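Local coordinates for protein stn1 (Schizosaccharomyces pombe, PDB 3KF6) that works with its partner Ten1 as an Rpa2-Rpa3-like complex at telomeres, binding single-stranded telomeric DNA through an OB fold and being required for telomere maintenance, at residues R93-G107 with L118-E132. Sequence-based numbering, arbitrary orientation.
Sequences RAISMSPGNVVCVFG and LIAQSFEELRDPNDE
Phe123 lies beneath the guanidinium of Arg93, the two planes only 10° from parallel and Arg93 CZ displaced from the ring axis, 4.3 Å from the Phe123 centroid: an off-centre cation-pi stack. The same guanidinium uses its edge as well, Arg93 NH2 donating to Phe123 O at 2.8 Å from above the carbonyl plane, while two waters in its plane link it to the amides of Phe123 and Glu125. CG of Phe123 stands between its backbone N and carbonyl carbon (chi1 89°), which brings the ring against the end of helix 88-94, where Ala94 N sits 3.7 Å from Phe123 CZ, and against the paired strand, with Val103 CG1 3.9 Å from Phe123 CD2; Phe82 adds an edge-to-face ring. A leucine here has no flat ring to offer, and the Arg93 guanidinium would probably lose its stacking support and keep mainly its bonds to the backbone carbonyl and water.

Strands 102-107 and 122-126 pair antiparallel within the curled beta-barrel of the OB fold, the DNA-binding domain of Stn1. At the corner where the chain leaves strand 118-120 and enters 122-126, Gln121 N (2.8 Å) and Ser122 N both donate to Phe106 O, a classic beta bulge that shifts the register by one between Phe106 and Gly107. Beside it, Gln121 NE2 reaches the edge of the Phe106 ring, 3.4 Å from Phe106 CE2.

At the other end, Val102 directs both methyls at Glu132, CG1 meeting Glu132 CG at 3.7 Å, and also packs on Leu126 CB. The carboxylate of Glu132 is engaged by Arg25 of the Ten1 chain, which places this end of the pairing beside the partner subunit.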
loop_
_atom_site.group_PDB
_atom_site.type_symbol
_atom_site.label_atom_id
_atom_site.label_comp_id
_atom_site.label_asym_id
_atom_site.label_seq_id
_atom_site.Cartn_x
_atom_site.Cartn_y
_atom_site.Cartn_z
ATOM N N ARG A 93 5.794 17.533 -7.686
ATOM C CA ARG A 93 5.582 17.017 -6.340
ATOM C C ARG A 93 5.678 15.494 -6.350
ATOM O O ARG A 93 6.144 14.884 -5.389
ATOM C CB ARG A 93 4.203 17.427 -5.828
ATOM C CG ARG A 93 4.020 18.917 -5.610
ATOM C CD ARG A 93 2.548 19.223 -5.429
ATOM N NE ARG A 93 1.940 18.336 -4.443
ATOM C CZ ARG A 93 0.753 17.760 -4.593
ATOM N NH1 ARG A 93 0.042 17.974 -5.694
ATOM N NH2 ARG A 93 0.279 16.964 -3.646
ATOM N N ALA A 94 5.228 14.887 -7.444
ATOM C CA ALA A 94 5.252 13.435 -7.581
ATOM C C ALA A 94 6.657 12.850 -7.523
ATOM O O ALA A 94 6.895 11.885 -6.802
ATOM C CB ALA A 94 4.569 13.019 -8.879
ATOM N N ILE A 95 7.593 13.415 -8.285
ATOM C CA ILE A 95 8.951 12.889 -8.257
ATOM C C ILE A 95 9.757 13.416 -7.077
ATOM O O ILE A 95 10.933 13.100 -6.939
ATOM C CB ILE A 95 9.723 13.170 -9.569
ATOM C CG1 ILE A 95 9.554 14.632 -9.988
ATOM C CG2 ILE A 95 9.253 12.210 -10.654
ATOM C CD1 ILE A 95 10.380 15.009 -11.206
ATOM N N SER A 96 9.120 14.217 -6.228
ATOM C CA SER A 96 9.790 14.731 -5.038
ATOM C C SER A 96 9.560 13.692 -3.939
ATOM O O SER A 96 10.158 13.757 -2.864
ATOM C CB SER A 96 9.205 16.085 -4.615
ATOM O OG SER A 96 7.952 15.943 -3.967
ATOM N N MET A 97 8.691 12.728 -4.232
ATOM C CA MET A 97 8.374 11.655 -3.295
ATOM C C MET A 97 9.511 10.635 -3.231
ATOM O O MET A 97 10.363 10.580 -4.116
ATOM C CB MET A 97 7.085 10.943 -3.726
ATOM C CG MET A 97 5.821 11.795 -3.660
ATOM S SD MET A 97 5.266 12.156 -1.978
ATOM C CE MET A 97 5.935 13.803 -1.738
ATOM N N SER A 98 9.512 9.822 -2.182
ATOM C CA SER A 98 10.534 8.795 -2.012
ATOM C C SER A 98 9.838 7.464 -1.779
ATOM O O SER A 98 8.717 7.429 -1.271
ATOM C CB SER A 98 11.411 9.099 -0.793
ATOM O OG SER A 98 12.035 10.364 -0.901
ATOM N N PRO A 99 10.486 6.353 -2.157
ATOM C CA PRO A 99 9.868 5.042 -1.944
ATOM C C PRO A 99 9.557 4.910 -0.456
ATOM O O PRO A 99 10.381 5.270 0.395
ATOM C CB PRO A 99 10.958 4.073 -2.391
ATOM C CG PRO A 99 11.643 4.838 -3.490
ATOM C CD PRO A 99 11.762 6.224 -2.880
ATOM N N GLY A 100 8.369 4.408 -0.142
ATOM C CA GLY A 100 7.983 4.269 1.251
ATOM C C GLY A 100 6.959 5.322 1.639
ATOM O O GLY A 100 6.202 5.139 2.590
ATOM N N ASN A 101 6.933 6.442 0.920
ATOM C CA ASN A 101 5.954 7.481 1.224
ATOM C C ASN A 101 4.571 6.943 0.882
ATOM O O ASN A 101 4.419 6.168 -0.067
ATOM C CB ASN A 101 6.203 8.741 0.390
ATOM C CG ASN A 101 7.456 9.477 0.796
ATOM O OD1 ASN A 101 8.114 9.124 1.772
ATOM N ND2 ASN A 101 7.792 10.524 0.042
ATOM N N VAL A 102 3.570 7.347 1.654
ATOM C CA VAL A 102 2.199 6.915 1.412
ATOM C C VAL A 102 1.466 8.031 0.687
ATOM O O VAL A 102 1.569 9.195 1.070
ATOM C CB VAL A 102 1.470 6.589 2.740
ATOM C CG1 VAL A 102 0.009 6.193 2.476
ATOM C CG2 VAL A 102 2.193 5.458 3.446
ATOM N N VAL A 103 0.749 7.677 -0.374
ATOM C CA VAL A 103 0.002 8.663 -1.143
ATOM C C VAL A 103 -1.445 8.256 -1.356
ATOM O O VAL A 103 -1.777 7.062 -1.374
ATOM C CB VAL A 103 0.619 8.906 -2.554
ATOM C CG1 VAL A 103 2.014 9.515 -2.428
ATOM C CG2 VAL A 103 0.662 7.596 -3.347
ATOM N N CYS A 104 -2.297 9.269 -1.493
ATOM C CA CYS A 104 -3.714 9.096 -1.786
ATOM C C CYS A 104 -3.827 9.713 -3.181
ATOM O O CYS A 104 -3.578 10.907 -3.360
ATOM C CB CYS A 104 -4.583 9.882 -0.802
ATOM S SG CYS A 104 -6.326 9.857 -1.252
ATOM N N VAL A 105 -4.177 8.895 -4.165
ATOM C CA VAL A 105 -4.271 9.360 -5.545
ATOM C C VAL A 105 -5.672 9.264 -6.125
ATOM O O VAL A 105 -6.343 8.243 -5.984
ATOM C CB VAL A 105 -3.342 8.533 -6.460
ATOM C CG1 VAL A 105 -3.436 9.043 -7.897
ATOM C CG2 VAL A 105 -1.909 8.596 -5.947
ATOM N N PHE A 106 -6.102 10.336 -6.787
ATOM C CA PHE A 106 -7.407 10.356 -7.434
ATOM C C PHE A 106 -7.138 10.440 -8.929
ATOM O O PHE A 106 -6.345 11.273 -9.369
ATOM C CB PHE A 106 -8.213 11.578 -6.994
ATOM C CG PHE A 106 -9.562 11.682 -7.653
ATOM C CD1 PHE A 106 -10.535 10.706 -7.442
ATOM C CD2 PHE A 106 -9.858 12.751 -8.496
ATOM C CE1 PHE A 106 -11.783 10.792 -8.061
ATOM C CE2 PHE A 106 -11.106 12.845 -9.120
ATOM C CZ PHE A 106 -12.068 11.865 -8.900
ATOM N N GLY A 107 -7.779 9.581 -9.713
ATOM C CA GLY A 107 -7.550 9.618 -11.146
ATOM C C GLY A 107 -8.519 8.774 -11.939
ATOM O O GLY A 107 -9.485 8.236 -11.394
ATOM N N LEU A 118 -3.409 4.019 -13.743
ATOM C CA LEU A 118 -4.211 5.129 -13.264
ATOM C C LEU A 118 -3.578 6.448 -13.678
ATOM O O LEU A 118 -2.414 6.701 -13.369
ATOM C CB LEU A 118 -4.321 5.057 -11.734
ATOM C CG LEU A 118 -5.147 6.127 -11.020
ATOM C CD1 LEU A 118 -6.613 5.964 -11.368
ATOM C CD2 LEU A 118 -4.942 5.989 -9.509
ATOM N N ILE A 119 -4.332 7.278 -14.394
ATOM C CA ILE A 119 -3.821 8.579 -14.802
ATOM C C ILE A 119 -4.234 9.526 -13.688
ATOM O O ILE A 119 -5.419 9.798 -13.496
ATOM C CB ILE A 119 -4.444 9.055 -16.132
ATOM C CG1 ILE A 119 -4.267 7.986 -17.218
ATOM C CG2 ILE A 119 -3.814 10.388 -16.544
ATOM C CD1 ILE A 119 -2.829 7.606 -17.514
ATOM N N ALA A 120 -3.250 10.019 -12.947
ATOM C CA ALA A 120 -3.511 10.897 -11.814
ATOM C C ALA A 120 -4.062 12.271 -12.167
ATOM O O ALA A 120 -3.591 12.916 -13.103
ATOM C CB ALA A 120 -2.238 11.061 -10.987
ATOM N N GLN A 121 -5.062 12.703 -11.405
ATOM C CA GLN A 121 -5.656 14.023 -11.587
ATOM C C GLN A 121 -5.199 14.870 -10.407
ATOM O O GLN A 121 -5.014 16.082 -10.522
ATOM C CB GLN A 121 -7.181 13.949 -11.622
ATOM C CG GLN A 121 -7.827 15.328 -11.683
ATOM C CD GLN A 121 -9.315 15.278 -11.947
ATOM O OE1 GLN A 121 -9.750 15.000 -13.065
ATOM N NE2 GLN A 121 -10.109 15.540 -10.914
ATOM N N SER A 122 -5.011 14.216 -9.265
ATOM C CA SER A 122 -4.542 14.890 -8.063
ATOM C C SER A 122 -4.093 13.857 -7.048
ATOM O O SER A 122 -4.510 12.698 -7.103
ATOM C CB SER A 122 -5.650 15.757 -7.450
ATOM O OG SER A 122 -6.684 14.968 -6.891
ATOM N N PHE A 123 -3.215 14.268 -6.143
ATOM C CA PHE A 123 -2.751 13.369 -5.099
ATOM C C PHE A 123 -2.241 14.164 -3.916
ATOM O O PHE A 123 -1.955 15.361 -4.018
ATOM C CB PHE A 123 -1.639 12.436 -5.605
ATOM C CG PHE A 123 -0.243 12.996 -5.458
ATOM C CD1 PHE A 123 0.249 13.936 -6.360
ATOM C CD2 PHE A 123 0.581 12.573 -4.418
ATOM C CE1 PHE A 123 1.545 14.443 -6.231
ATOM C CE2 PHE A 123 1.880 13.073 -4.277
ATOM C CZ PHE A 123 2.363 14.011 -5.189
ATOM N N GLU A 124 -2.137 13.493 -2.781
ATOM C CA GLU A 124 -1.637 14.134 -1.588
ATOM C C GLU A 124 -0.840 13.091 -0.841
ATOM O O GLU A 124 -1.196 11.912 -0.847
ATOM C CB GLU A 124 -2.793 14.624 -0.714
ATOM C CG GLU A 124 -3.664 13.515 -0.156
ATOM C CD GLU A 124 -4.757 14.033 0.763
ATOM O OE1 GLU A 124 -4.432 14.769 1.719
ATOM O OE2 GLU A 124 -5.940 13.696 0.532
ATOM N N GLU A 125 0.253 13.512 -0.226
ATOM C CA GLU A 125 1.045 12.582 0.555
ATOM C C GLU A 125 0.350 12.463 1.904
ATOM O O GLU A 125 -0.109 13.464 2.462
ATOM C CB GLU A 125 2.473 13.099 0.742
ATOM C CG GLU A 125 3.257 12.293 1.764
ATOM C CD GLU A 125 4.672 12.779 1.953
ATOM O OE1 GLU A 125 4.910 14.000 1.828
ATOM O OE2 GLU A 125 5.545 11.937 2.249
ATOM N N LEU A 126 0.245 11.242 2.416
ATOM C CA LEU A 126 -0.386 11.016 3.713
ATOM C C LEU A 126 0.731 10.758 4.709
ATOM O O LEU A 126 1.412 9.735 4.636
ATOM C CB LEU A 126 -1.332 9.812 3.656
ATOM C CG LEU A 126 -2.470 9.909 2.632
ATOM C CD1 LEU A 126 -3.320 8.636 2.687
ATOM C CD2 LEU A 126 -3.325 11.135 2.907
ATOM N N ARG A 127 0.923 11.690 5.639
ATOM C CA ARG A 127 1.987 11.553 6.619
ATOM C C ARG A 127 1.495 11.206 8.017
ATOM O O ARG A 127 2.291 11.053 8.939
ATOM C CB ARG A 127 2.838 12.830 6.642
ATOM C CG ARG A 127 3.519 13.112 5.302
ATOM C CD ARG A 127 4.475 14.282 5.401
ATOM N NE ARG A 127 3.759 15.519 5.677
ATOM C CZ ARG A 127 3.290 16.341 4.744
ATOM N NH1 ARG A 127 3.461 16.067 3.456
ATOM N NH2 ARG A 127 2.639 17.441 5.103
ATOM N N ASP A 128 0.182 11.089 8.173
ATOM C CA ASP A 128 -0.399 10.707 9.454
ATOM C C ASP A 128 -0.536 9.188 9.371
ATOM O O ASP A 128 -1.253 8.678 8.515
ATOM C CB ASP A 128 -1.781 11.339 9.627
ATOM C CG ASP A 128 -2.418 11.006 10.966
ATOM O OD1 ASP A 128 -2.217 9.881 11.470
ATOM O OD2 ASP A 128 -3.140 11.870 11.507
ATOM N N PRO A 129 0.156 8.447 10.251
ATOM C CA PRO A 129 0.090 6.981 10.244
ATOM C C PRO A 129 -1.321 6.397 10.325
ATOM O O PRO A 129 -1.538 5.241 9.965
ATOM C CB PRO A 129 0.942 6.595 11.449
ATOM C CG PRO A 129 1.990 7.683 11.460
ATOM C CD PRO A 129 1.146 8.920 11.235
ATOM N N ASN A 130 -2.275 7.191 10.798
ATOM C CA ASN A 130 -3.652 6.728 10.919
ATOM C C ASN A 130 -4.450 6.851 9.628
ATOM O O ASN A 130 -5.500 6.225 9.482
ATOM C CB ASN A 130 -4.359 7.494 12.035
ATOM C CG ASN A 130 -3.865 7.098 13.405
ATOM O OD1 ASN A 130 -4.030 5.953 13.826
ATOM N ND2 ASN A 130 -3.247 8.041 14.111
ATOM N N ASP A 131 -3.954 7.650 8.686
ATOM C CA ASP A 131 -4.658 7.835 7.419
ATOM C C ASP A 131 -4.814 6.544 6.632
ATOM O O ASP A 131 -5.826 6.344 5.957
ATOM C CB ASP A 131 -3.934 8.847 6.528
ATOM C CG ASP A 131 -3.843 10.218 7.149
ATOM O OD1 ASP A 131 -4.836 10.671 7.760
ATOM O OD2 ASP A 131 -2.777 10.851 7.008
ATOM N N GLU A 132 -3.818 5.668 6.696
ATOM C CA GLU A 132 -3.910 4.428 5.939
ATOM C C GLU A 132 -4.974 3.445 6.398
ATOM O O GLU A 132 -5.717 2.927 5.567
ATOM C CB GLU A 132 -2.561 3.714 5.874
ATOM C CG GLU A 132 -1.921 3.815 4.509
ATOM C CD GLU A 132 -0.737 2.893 4.345
ATOM O OE1 GLU A 132 0.176 2.943 5.191
ATOM O OE2 GLU A 132 -0.717 2.125 3.364
HETATM O O HOH W 1 -2.674 17.190 -6.487
HETATM O O HOH W 2 1.305 16.258 -0.888
HETATM O O HOH W 3 4.299 9.404 3.583
#